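N-hydroxyarylamine O-acetyltransferase (Bacillus cereus, PDB 4DMO) is an active arylamine N-acetyltransferase with a non-canonical catalytic triad, and probably transfers acetyl groups to arylamine or N-hydroxyarylamine substrates. Local coordinates at residues A[95-100]-A[182-187]; A[102-107]-A[158-163]. All blocks are in the same frame, centred on the assembly; numbering follows the deposited sequence.

Interaction 1: A[95-100]-A[182-187]; sequences TVYNAA and WTLGYA. With KH2 (3-(1-methylpiperidinium-1-yl)propane-1-sulfonate), chain C.
Tyr97 and Leu184 meet where two neighbouring antiparallel strands, 88-98 and 183-188, run side by side in the large sheet of this arylamine N-acetyltransferase. Over 95-98 and 183-187 the strand axes approach to 4.5 Å, their N-to-C directions 156° apart. Thr95 and Ala187 form a hydrogen-bonded pair, Thr95 N giving to Ala187 O at 2.8 Å and Ala187 N giving back to Thr95 O. One step on, Val96 and Tyr186 are a non-hydrogen-bonded pair, with CB of Tyr186 set against the Val96 backbone. Tyr97 N then reaches Gly185 O at 2.9 Å, nearly straight at 170°. On its far side, Gly185 belongs with Tyr186 to a classic beta bulge facing Leu165.

From Tyr97 outward, its CB lies 3.8 Å from Leu184 CG, and its CG lies 3.8 Å from Leu184 CD2. The leucine crosses the tyrosine at roughly a right angle, its CD2 coming obliquely at the ring and facing CD1. With CG anti to the backbone N (chi1 -171°), the ring extends from the strand to the bound sulfobetaine. CD2 lies near Leu184 O and ligand C1, and CE1 nears ligand C7 and C16. CE2 is 3.3 Å from ligand C1, and CZ sits 3.7 Å from ligand C7, which lies over one ring face, displaced toward the rim. The hydroxyl meets the same two carbons, so the ring lies chiefly against the propyl linker. Trp104, another residue of the pocket, meets Tyr97 edge-to-face. At the sulfonate end, Thr183 CB and CG2 pack against ligand O1, while Leu184 N donates to ligand O2 at 3.1 Å.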
loop_
_atom_site.group_PDB
_atom_site.type_symbol
_atom_site.label_atom_id
_atom_site.label_comp_id
_atom_site.label_asym_id
_atom_site.label_seq_id
_atom_site.Cartn_x
_atom_site.Cartn_y
_atom_site.Cartn_z
ATOM N N THR A 95 -9.098 -7.506 -6.672
ATOM C CA THR A 95 -9.727 -6.392 -7.303
ATOM C C THR A 95 -10.374 -5.532 -6.237
ATOM O O THR A 95 -11.099 -6.039 -5.381
ATOM C CB THR A 95 -10.815 -6.862 -8.294
ATOM O OG1 THR A 95 -10.250 -7.742 -9.277
ATOM C CG2 THR A 95 -11.467 -5.659 -8.981
ATOM N N VAL A 96 -10.133 -4.226 -6.304
ATOM C CA VAL A 96 -10.710 -3.268 -5.359
ATOM C C VAL A 96 -12.180 -3.008 -5.694
ATOM O O VAL A 96 -12.605 -3.109 -6.855
ATOM C CB VAL A 96 -9.945 -1.910 -5.367
ATOM C CG1 VAL A 96 -10.607 -0.878 -4.406
ATOM C CG2 VAL A 96 -8.491 -2.119 -4.998
ATOM N N TYR A 97 -12.950 -2.698 -4.653
ATOM C CA TYR A 97 -14.353 -2.359 -4.806
ATOM C C TYR A 97 -14.544 -0.889 -4.531
ATOM O O TYR A 97 -13.932 -0.320 -3.632
ATOM C CB TYR A 97 -15.212 -3.151 -3.841
ATOM C CG TYR A 97 -16.706 -3.020 -4.080
ATOM C CD1 TYR A 97 -17.310 -3.715 -5.128
ATOM C CD2 TYR A 97 -17.519 -2.246 -3.236
ATOM C CE1 TYR A 97 -18.657 -3.636 -5.353
ATOM C CE2 TYR A 97 -18.893 -2.161 -3.458
ATOM C CZ TYR A 97 -19.453 -2.861 -4.525
ATOM O OH TYR A 97 -20.808 -2.816 -4.789
ATOM N N ASN A 98 -15.390 -0.273 -5.330
ATOM C CA ASN A 98 -15.664 1.119 -5.162
ATOM C C ASN A 98 -16.992 1.241 -4.476
ATOM O O ASN A 98 -18.017 1.349 -5.129
ATOM C CB ASN A 98 -15.678 1.801 -6.513
ATOM C CG ASN A 98 -15.527 3.294 -6.400
ATOM O OD1 ASN A 98 -16.465 3.995 -6.031
ATOM N ND2 ASN A 98 -14.329 3.790 -6.690
ATOM N N ALA A 99 -16.964 1.169 -3.155
ATOM C CA ALA A 99 -18.169 1.237 -2.347
ATOM C C ALA A 99 -19.025 2.453 -2.690
ATOM O O ALA A 99 -20.248 2.338 -2.794
ATOM C CB ALA A 99 -17.809 1.247 -0.877
ATOM N N ALA A 100 -18.397 3.608 -2.887
ATOM C CA ALA A 100 -19.148 4.820 -3.239
ATOM C C ALA A 100 -20.148 4.511 -4.345
ATOM O O ALA A 100 -21.366 4.525 -4.121
ATOM C CB ALA A 100 -18.205 5.934 -3.691
ATOM N N TRP A 182 -19.477 -2.044 8.089
ATOM C CA TRP A 182 -18.556 -2.822 7.318
ATOM C C TRP A 182 -18.815 -2.687 5.823
ATOM O O TRP A 182 -19.938 -2.783 5.357
ATOM C CB TRP A 182 -18.650 -4.267 7.747
ATOM C CG TRP A 182 -18.074 -4.492 9.081
ATOM C CD1 TRP A 182 -18.758 -4.764 10.224
ATOM C CD2 TRP A 182 -16.695 -4.466 9.442
ATOM N NE1 TRP A 182 -17.895 -4.920 11.269
ATOM C CE2 TRP A 182 -16.595 -4.736 10.805
ATOM C CE3 TRP A 182 -15.503 -4.244 8.723
ATOM C CZ2 TRP A 182 -15.401 -4.786 11.494
ATOM C CZ3 TRP A 182 -14.310 -4.308 9.389
ATOM C CH2 TRP A 182 -14.259 -4.579 10.761
ATOM N N THR A 183 -17.766 -2.404 5.075
ATOM C CA THR A 183 -17.881 -2.299 3.627
ATOM C C THR A 183 -16.681 -2.985 2.965
ATOM O O THR A 183 -15.588 -3.064 3.541
ATOM C CB THR A 183 -18.038 -0.826 3.196
ATOM O OG1 THR A 183 -17.087 -0.016 3.888
ATOM C CG2 THR A 183 -19.419 -0.317 3.589
ATOM N N LEU A 184 -16.925 -3.543 1.782
ATOM C CA LEU A 184 -15.932 -4.266 1.036
ATOM C C LEU A 184 -14.821 -3.333 0.572
ATOM O O LEU A 184 -15.103 -2.309 -0.055
ATOM C CB LEU A 184 -16.590 -4.922 -0.165
ATOM C CG LEU A 184 -15.654 -5.693 -1.088
ATOM C CD1 LEU A 184 -14.885 -6.731 -0.314
ATOM C CD2 LEU A 184 -16.448 -6.340 -2.243
ATOM N N GLY A 185 -13.572 -3.688 0.912
ATOM C CA GLY A 185 -12.393 -2.942 0.486
ATOM C C GLY A 185 -11.918 -3.528 -0.818
ATOM O O GLY A 185 -12.015 -2.925 -1.887
ATOM N N TYR A 186 -11.438 -4.751 -0.731
ATOM C CA TYR A 186 -11.229 -5.506 -1.944
ATOM C C TYR A 186 -11.465 -6.998 -1.747
ATOM O O TYR A 186 -11.463 -7.525 -0.618
ATOM C CB TYR A 186 -9.837 -5.257 -2.512
ATOM C CG TYR A 186 -8.721 -5.637 -1.571
ATOM C CD1 TYR A 186 -8.059 -4.670 -0.807
ATOM C CD2 TYR A 186 -8.310 -6.955 -1.468
ATOM C CE1 TYR A 186 -7.041 -5.026 0.041
ATOM C CE2 TYR A 186 -7.282 -7.314 -0.629
ATOM C CZ TYR A 186 -6.648 -6.353 0.119
ATOM O OH TYR A 186 -5.630 -6.719 0.970
ATOM N N ALA A 187 -11.721 -7.639 -2.886
ATOM C CA ALA A 187 -11.812 -9.068 -2.981
ATOM C C ALA A 187 -10.501 -9.573 -3.552
ATOM O O ALA A 187 -9.888 -8.914 -4.408
ATOM C CB ALA A 187 -12.987 -9.449 -3.902
HETATM S S KH2 C . -20.702 -3.063 0.703
HETATM C C1 KH2 C . -20.691 -3.507 -1.003
HETATM O O1 KH2 C . -20.137 -1.758 0.946
HETATM N N2 KH2 C . -20.743 -6.800 -2.896
HETATM O O2 KH2 C . -20.003 -4.001 1.551
HETATM C C4 KH2 C . -21.237 -4.823 -1.428
HETATM O O4 KH2 C . -22.030 -3.038 1.282
HETATM C C7 KH2 C . -20.291 -5.649 -2.209
HETATM C C11 KH2 C . -21.110 -7.813 -1.970
HETATM C C12 KH2 C . -19.947 -8.371 -4.626
HETATM C C13 KH2 C . -21.746 -6.908 -5.100
HETATM C C14 KH2 C . -21.378 -8.349 -5.032
HETATM C C15 KH2 C . -21.877 -6.466 -3.684
HETATM C C16 KH2 C . -19.655 -7.227 -3.727
#

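Interaction 2: A[102-107]-A[158-163]; sequences SIWAVD and TEKGNY
The Trp104 indole carries Lys160 on one face, and the carboxylate of Glu159 and the hydroxyl of Thr158 approach it obliquely. Lys160 CG is the atom in the middle of that face: it stands 3.3 Å from the centroid of the six-membered ring and 8° off its normal, a clear CH-pi contact. Lys160 CB covers the outer rim, near CZ3 and CH2, while CE passes 3.9 Å from Trp104 CG. The lysine therefore runs across the indole in the opposite sense to the tryptophan side chain. After the bend at chi2 (-55°) the extended chain climbs from the indole, and the ammonium stands well above the five-membered ring.

There Lys160 NZ forms a salt bridge with Asp107 OD2 at 2.6 Å, using the anti lone pair of the carboxylate. By contrast, NZ is 5.3 Å from the centroid of the five-membered ring, so any cation-pi attraction is weak at most. Glu159 OE1 lies 3.5 Å from Trp104 NE1, with carboxylate and indole planes 62° apart; this is too long to count as a hydrogen bond, though some electrostatic attraction is possible. Thr158 fixes the start of the loop between strands 149-158 and 163-168: its OG1 accepts from Lys160 N at 2.9 Å, closing an ST turn, and also passes near Trp104 CH2.

The contact thus pins this surface loop to strand 103-117, with Ala187 touching both Trp104 and Lys160. Trp104 also borders the bound sulfobetaine, so Lys160, held by Asp107, packs behind a pocket residue. Its chemistry divides the lysine in two: the methylenes serve as an apolar lid on the indole, while the positive charge is probably balanced chiefly by Asp107.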
loop_
_atom_site.group_PDB
_atom_site.type_symbol
_atom_site.label_atom_id
_atom_site.label_comp_id
_atom_site.label_asym_id
_atom_site.label_seq_id
_atom_site.Cartn_x
_atom_site.Cartn_y
_atom_site.Cartn_z
ATOM N N SER A 102 -20.819 1.771 -5.841
ATOM C CA SER A 102 -21.293 0.393 -5.869
ATOM C C SER A 102 -20.876 -0.351 -7.145
ATOM O O SER A 102 -21.705 -0.860 -7.878
ATOM C CB SER A 102 -22.824 0.357 -5.738
ATOM O OG SER A 102 -23.250 0.837 -4.475
ATOM N N ILE A 103 -19.582 -0.440 -7.398
ATOM C CA ILE A 103 -19.105 -1.181 -8.559
ATOM C C ILE A 103 -17.651 -1.517 -8.331
ATOM O O ILE A 103 -17.002 -0.899 -7.493
ATOM C CB ILE A 103 -19.159 -0.342 -9.855
ATOM C CG1 ILE A 103 -18.496 1.015 -9.628
ATOM C CG2 ILE A 103 -20.587 -0.158 -10.348
ATOM C CD1 ILE A 103 -18.115 1.686 -10.881
ATOM N N TRP A 104 -17.135 -2.457 -9.119
ATOM C CA TRP A 104 -15.750 -2.866 -9.011
ATOM C C TRP A 104 -14.848 -1.882 -9.689
ATOM O O TRP A 104 -15.261 -1.192 -10.598
ATOM C CB TRP A 104 -15.532 -4.239 -9.640
ATOM C CG TRP A 104 -16.263 -5.329 -8.953
ATOM C CD1 TRP A 104 -17.427 -5.914 -9.365
ATOM C CD2 TRP A 104 -15.876 -5.979 -7.737
ATOM N NE1 TRP A 104 -17.788 -6.900 -8.476
ATOM C CE2 TRP A 104 -16.871 -6.960 -7.462
ATOM C CE3 TRP A 104 -14.806 -5.849 -6.841
ATOM C CZ2 TRP A 104 -16.815 -7.781 -6.344
ATOM C CZ3 TRP A 104 -14.748 -6.674 -5.735
ATOM C CH2 TRP A 104 -15.761 -7.622 -5.491
ATOM N N ALA A 105 -13.632 -1.777 -9.174
ATOM C CA ALA A 105 -12.556 -1.097 -9.874
ATOM C C ALA A 105 -12.059 -2.041 -10.950
ATOM O O ALA A 105 -12.580 -3.152 -11.103
ATOM C CB ALA A 105 -11.426 -0.749 -8.917
ATOM N N VAL A 106 -11.040 -1.614 -11.676
ATOM C CA VAL A 106 -10.491 -2.422 -12.744
ATOM C C VAL A 106 -10.100 -3.786 -12.224
ATOM O O VAL A 106 -9.552 -3.921 -11.117
ATOM C CB VAL A 106 -9.272 -1.756 -13.433
ATOM C CG1 VAL A 106 -9.741 -0.607 -14.242
ATOM C CG2 VAL A 106 -8.222 -1.320 -12.422
ATOM N N ASP A 107 -10.369 -4.794 -13.052
ATOM C CA ASP A 107 -10.150 -6.190 -12.691
ATOM C C ASP A 107 -8.668 -6.478 -12.458
ATOM O O ASP A 107 -7.827 -6.146 -13.287
ATOM C CB ASP A 107 -10.681 -7.115 -13.790
ATOM C CG ASP A 107 -10.633 -8.538 -13.392
ATOM O OD1 ASP A 107 -9.579 -9.176 -13.576
ATOM O OD2 ASP A 107 -11.629 -9.015 -12.833
ATOM N N THR A 158 -16.851 -14.121 -4.320
ATOM C CA THR A 158 -17.424 -13.071 -5.137
ATOM C C THR A 158 -16.902 -13.411 -6.500
ATOM O O THR A 158 -16.158 -14.384 -6.673
ATOM C CB THR A 158 -16.940 -11.614 -4.788
ATOM O OG1 THR A 158 -15.563 -11.471 -5.135
ATOM C CG2 THR A 158 -17.128 -11.281 -3.317
ATOM N N GLU A 159 -17.260 -12.582 -7.462
ATOM C CA GLU A 159 -16.775 -12.749 -8.811
ATOM C C GLU A 159 -15.343 -12.202 -8.952
ATOM O O GLU A 159 -14.798 -12.197 -10.052
ATOM C CB GLU A 159 -17.698 -12.032 -9.781
ATOM C CG GLU A 159 -17.588 -10.519 -9.704
ATOM C CD GLU A 159 -18.566 -9.804 -10.638
ATOM O OE1 GLU A 159 -19.654 -9.356 -10.176
ATOM O OE2 GLU A 159 -18.226 -9.698 -11.831
ATOM N N LYS A 160 -14.747 -11.710 -7.858
ATOM C CA LYS A 160 -13.404 -11.118 -7.936
ATOM C C LYS A 160 -12.421 -11.777 -6.981
ATOM O O LYS A 160 -11.307 -11.295 -6.784
ATOM C CB LYS A 160 -13.460 -9.622 -7.651
ATOM C CG LYS A 160 -14.258 -8.809 -8.661
ATOM C CD LYS A 160 -13.790 -9.009 -10.133
ATOM C CE LYS A 160 -14.553 -8.059 -11.078
ATOM N NZ LYS A 160 -14.087 -8.173 -12.508
ATOM N N GLY A 161 -12.833 -12.877 -6.371
ATOM C CA GLY A 161 -11.973 -13.544 -5.418
ATOM C C GLY A 161 -12.729 -14.587 -4.620
ATOM O O GLY A 161 -13.911 -14.841 -4.863
ATOM N N ASN A 162 -12.029 -15.210 -3.674
ATOM C CA ASN A 162 -12.666 -16.109 -2.733
ATOM C C ASN A 162 -12.479 -15.659 -1.295
ATOM O O ASN A 162 -12.908 -16.360 -0.382
ATOM C CB ASN A 162 -12.182 -17.547 -2.907
ATOM C CG ASN A 162 -10.714 -17.647 -3.157
ATOM O OD1 ASN A 162 -9.899 -17.032 -2.464
ATOM N ND2 ASN A 162 -10.358 -18.407 -4.181
ATOM N N TYR A 163 -11.853 -14.494 -1.101
ATOM C CA TYR A 163 -11.781 -13.851 0.218
ATOM C C TYR A 163 -12.031 -12.362 0.055
ATOM O O TYR A 163 -12.043 -11.828 -1.051
ATOM C CB TYR A 163 -10.420 -14.051 0.876
ATOM C CG TYR A 163 -10.196 -15.418 1.481
ATOM C CD1 TYR A 163 -10.457 -15.637 2.827
ATOM C CD2 TYR A 163 -9.711 -16.475 0.728
ATOM C CE1 TYR A 163 -10.255 -16.857 3.399
ATOM C CE2 TYR A 163 -9.492 -17.711 1.294
ATOM C CZ TYR A 163 -9.768 -17.895 2.644
ATOM O OH TYR A 163 -9.583 -19.119 3.267
#

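Overall arrangement
Interaction 2 is nested in the chain between the two segments of interaction 1, and their centres are 8 Å apart. Strands 88-98 and 103-117 join them as sheet neighbours: Asn98 N is 2.8 Å from Ile103 O and Val96 O is 2.9 Å from Ala105 N, both probable hydrogen bonds. The hairpin turn between these strands carries a G1 bulge, Ser102 and Ile103 facing Asn98. Thr95 CG2 also packs 3.4 Å from Val106 O. Both interactions reach the sulfobetaine pocket: 182-187 and Tyr97 supply most of its residues, while the Trp104 side chain comes within about 4 Å of the ligand (nearest atoms). Lys160 therefore backs a pocket residue from the second shell.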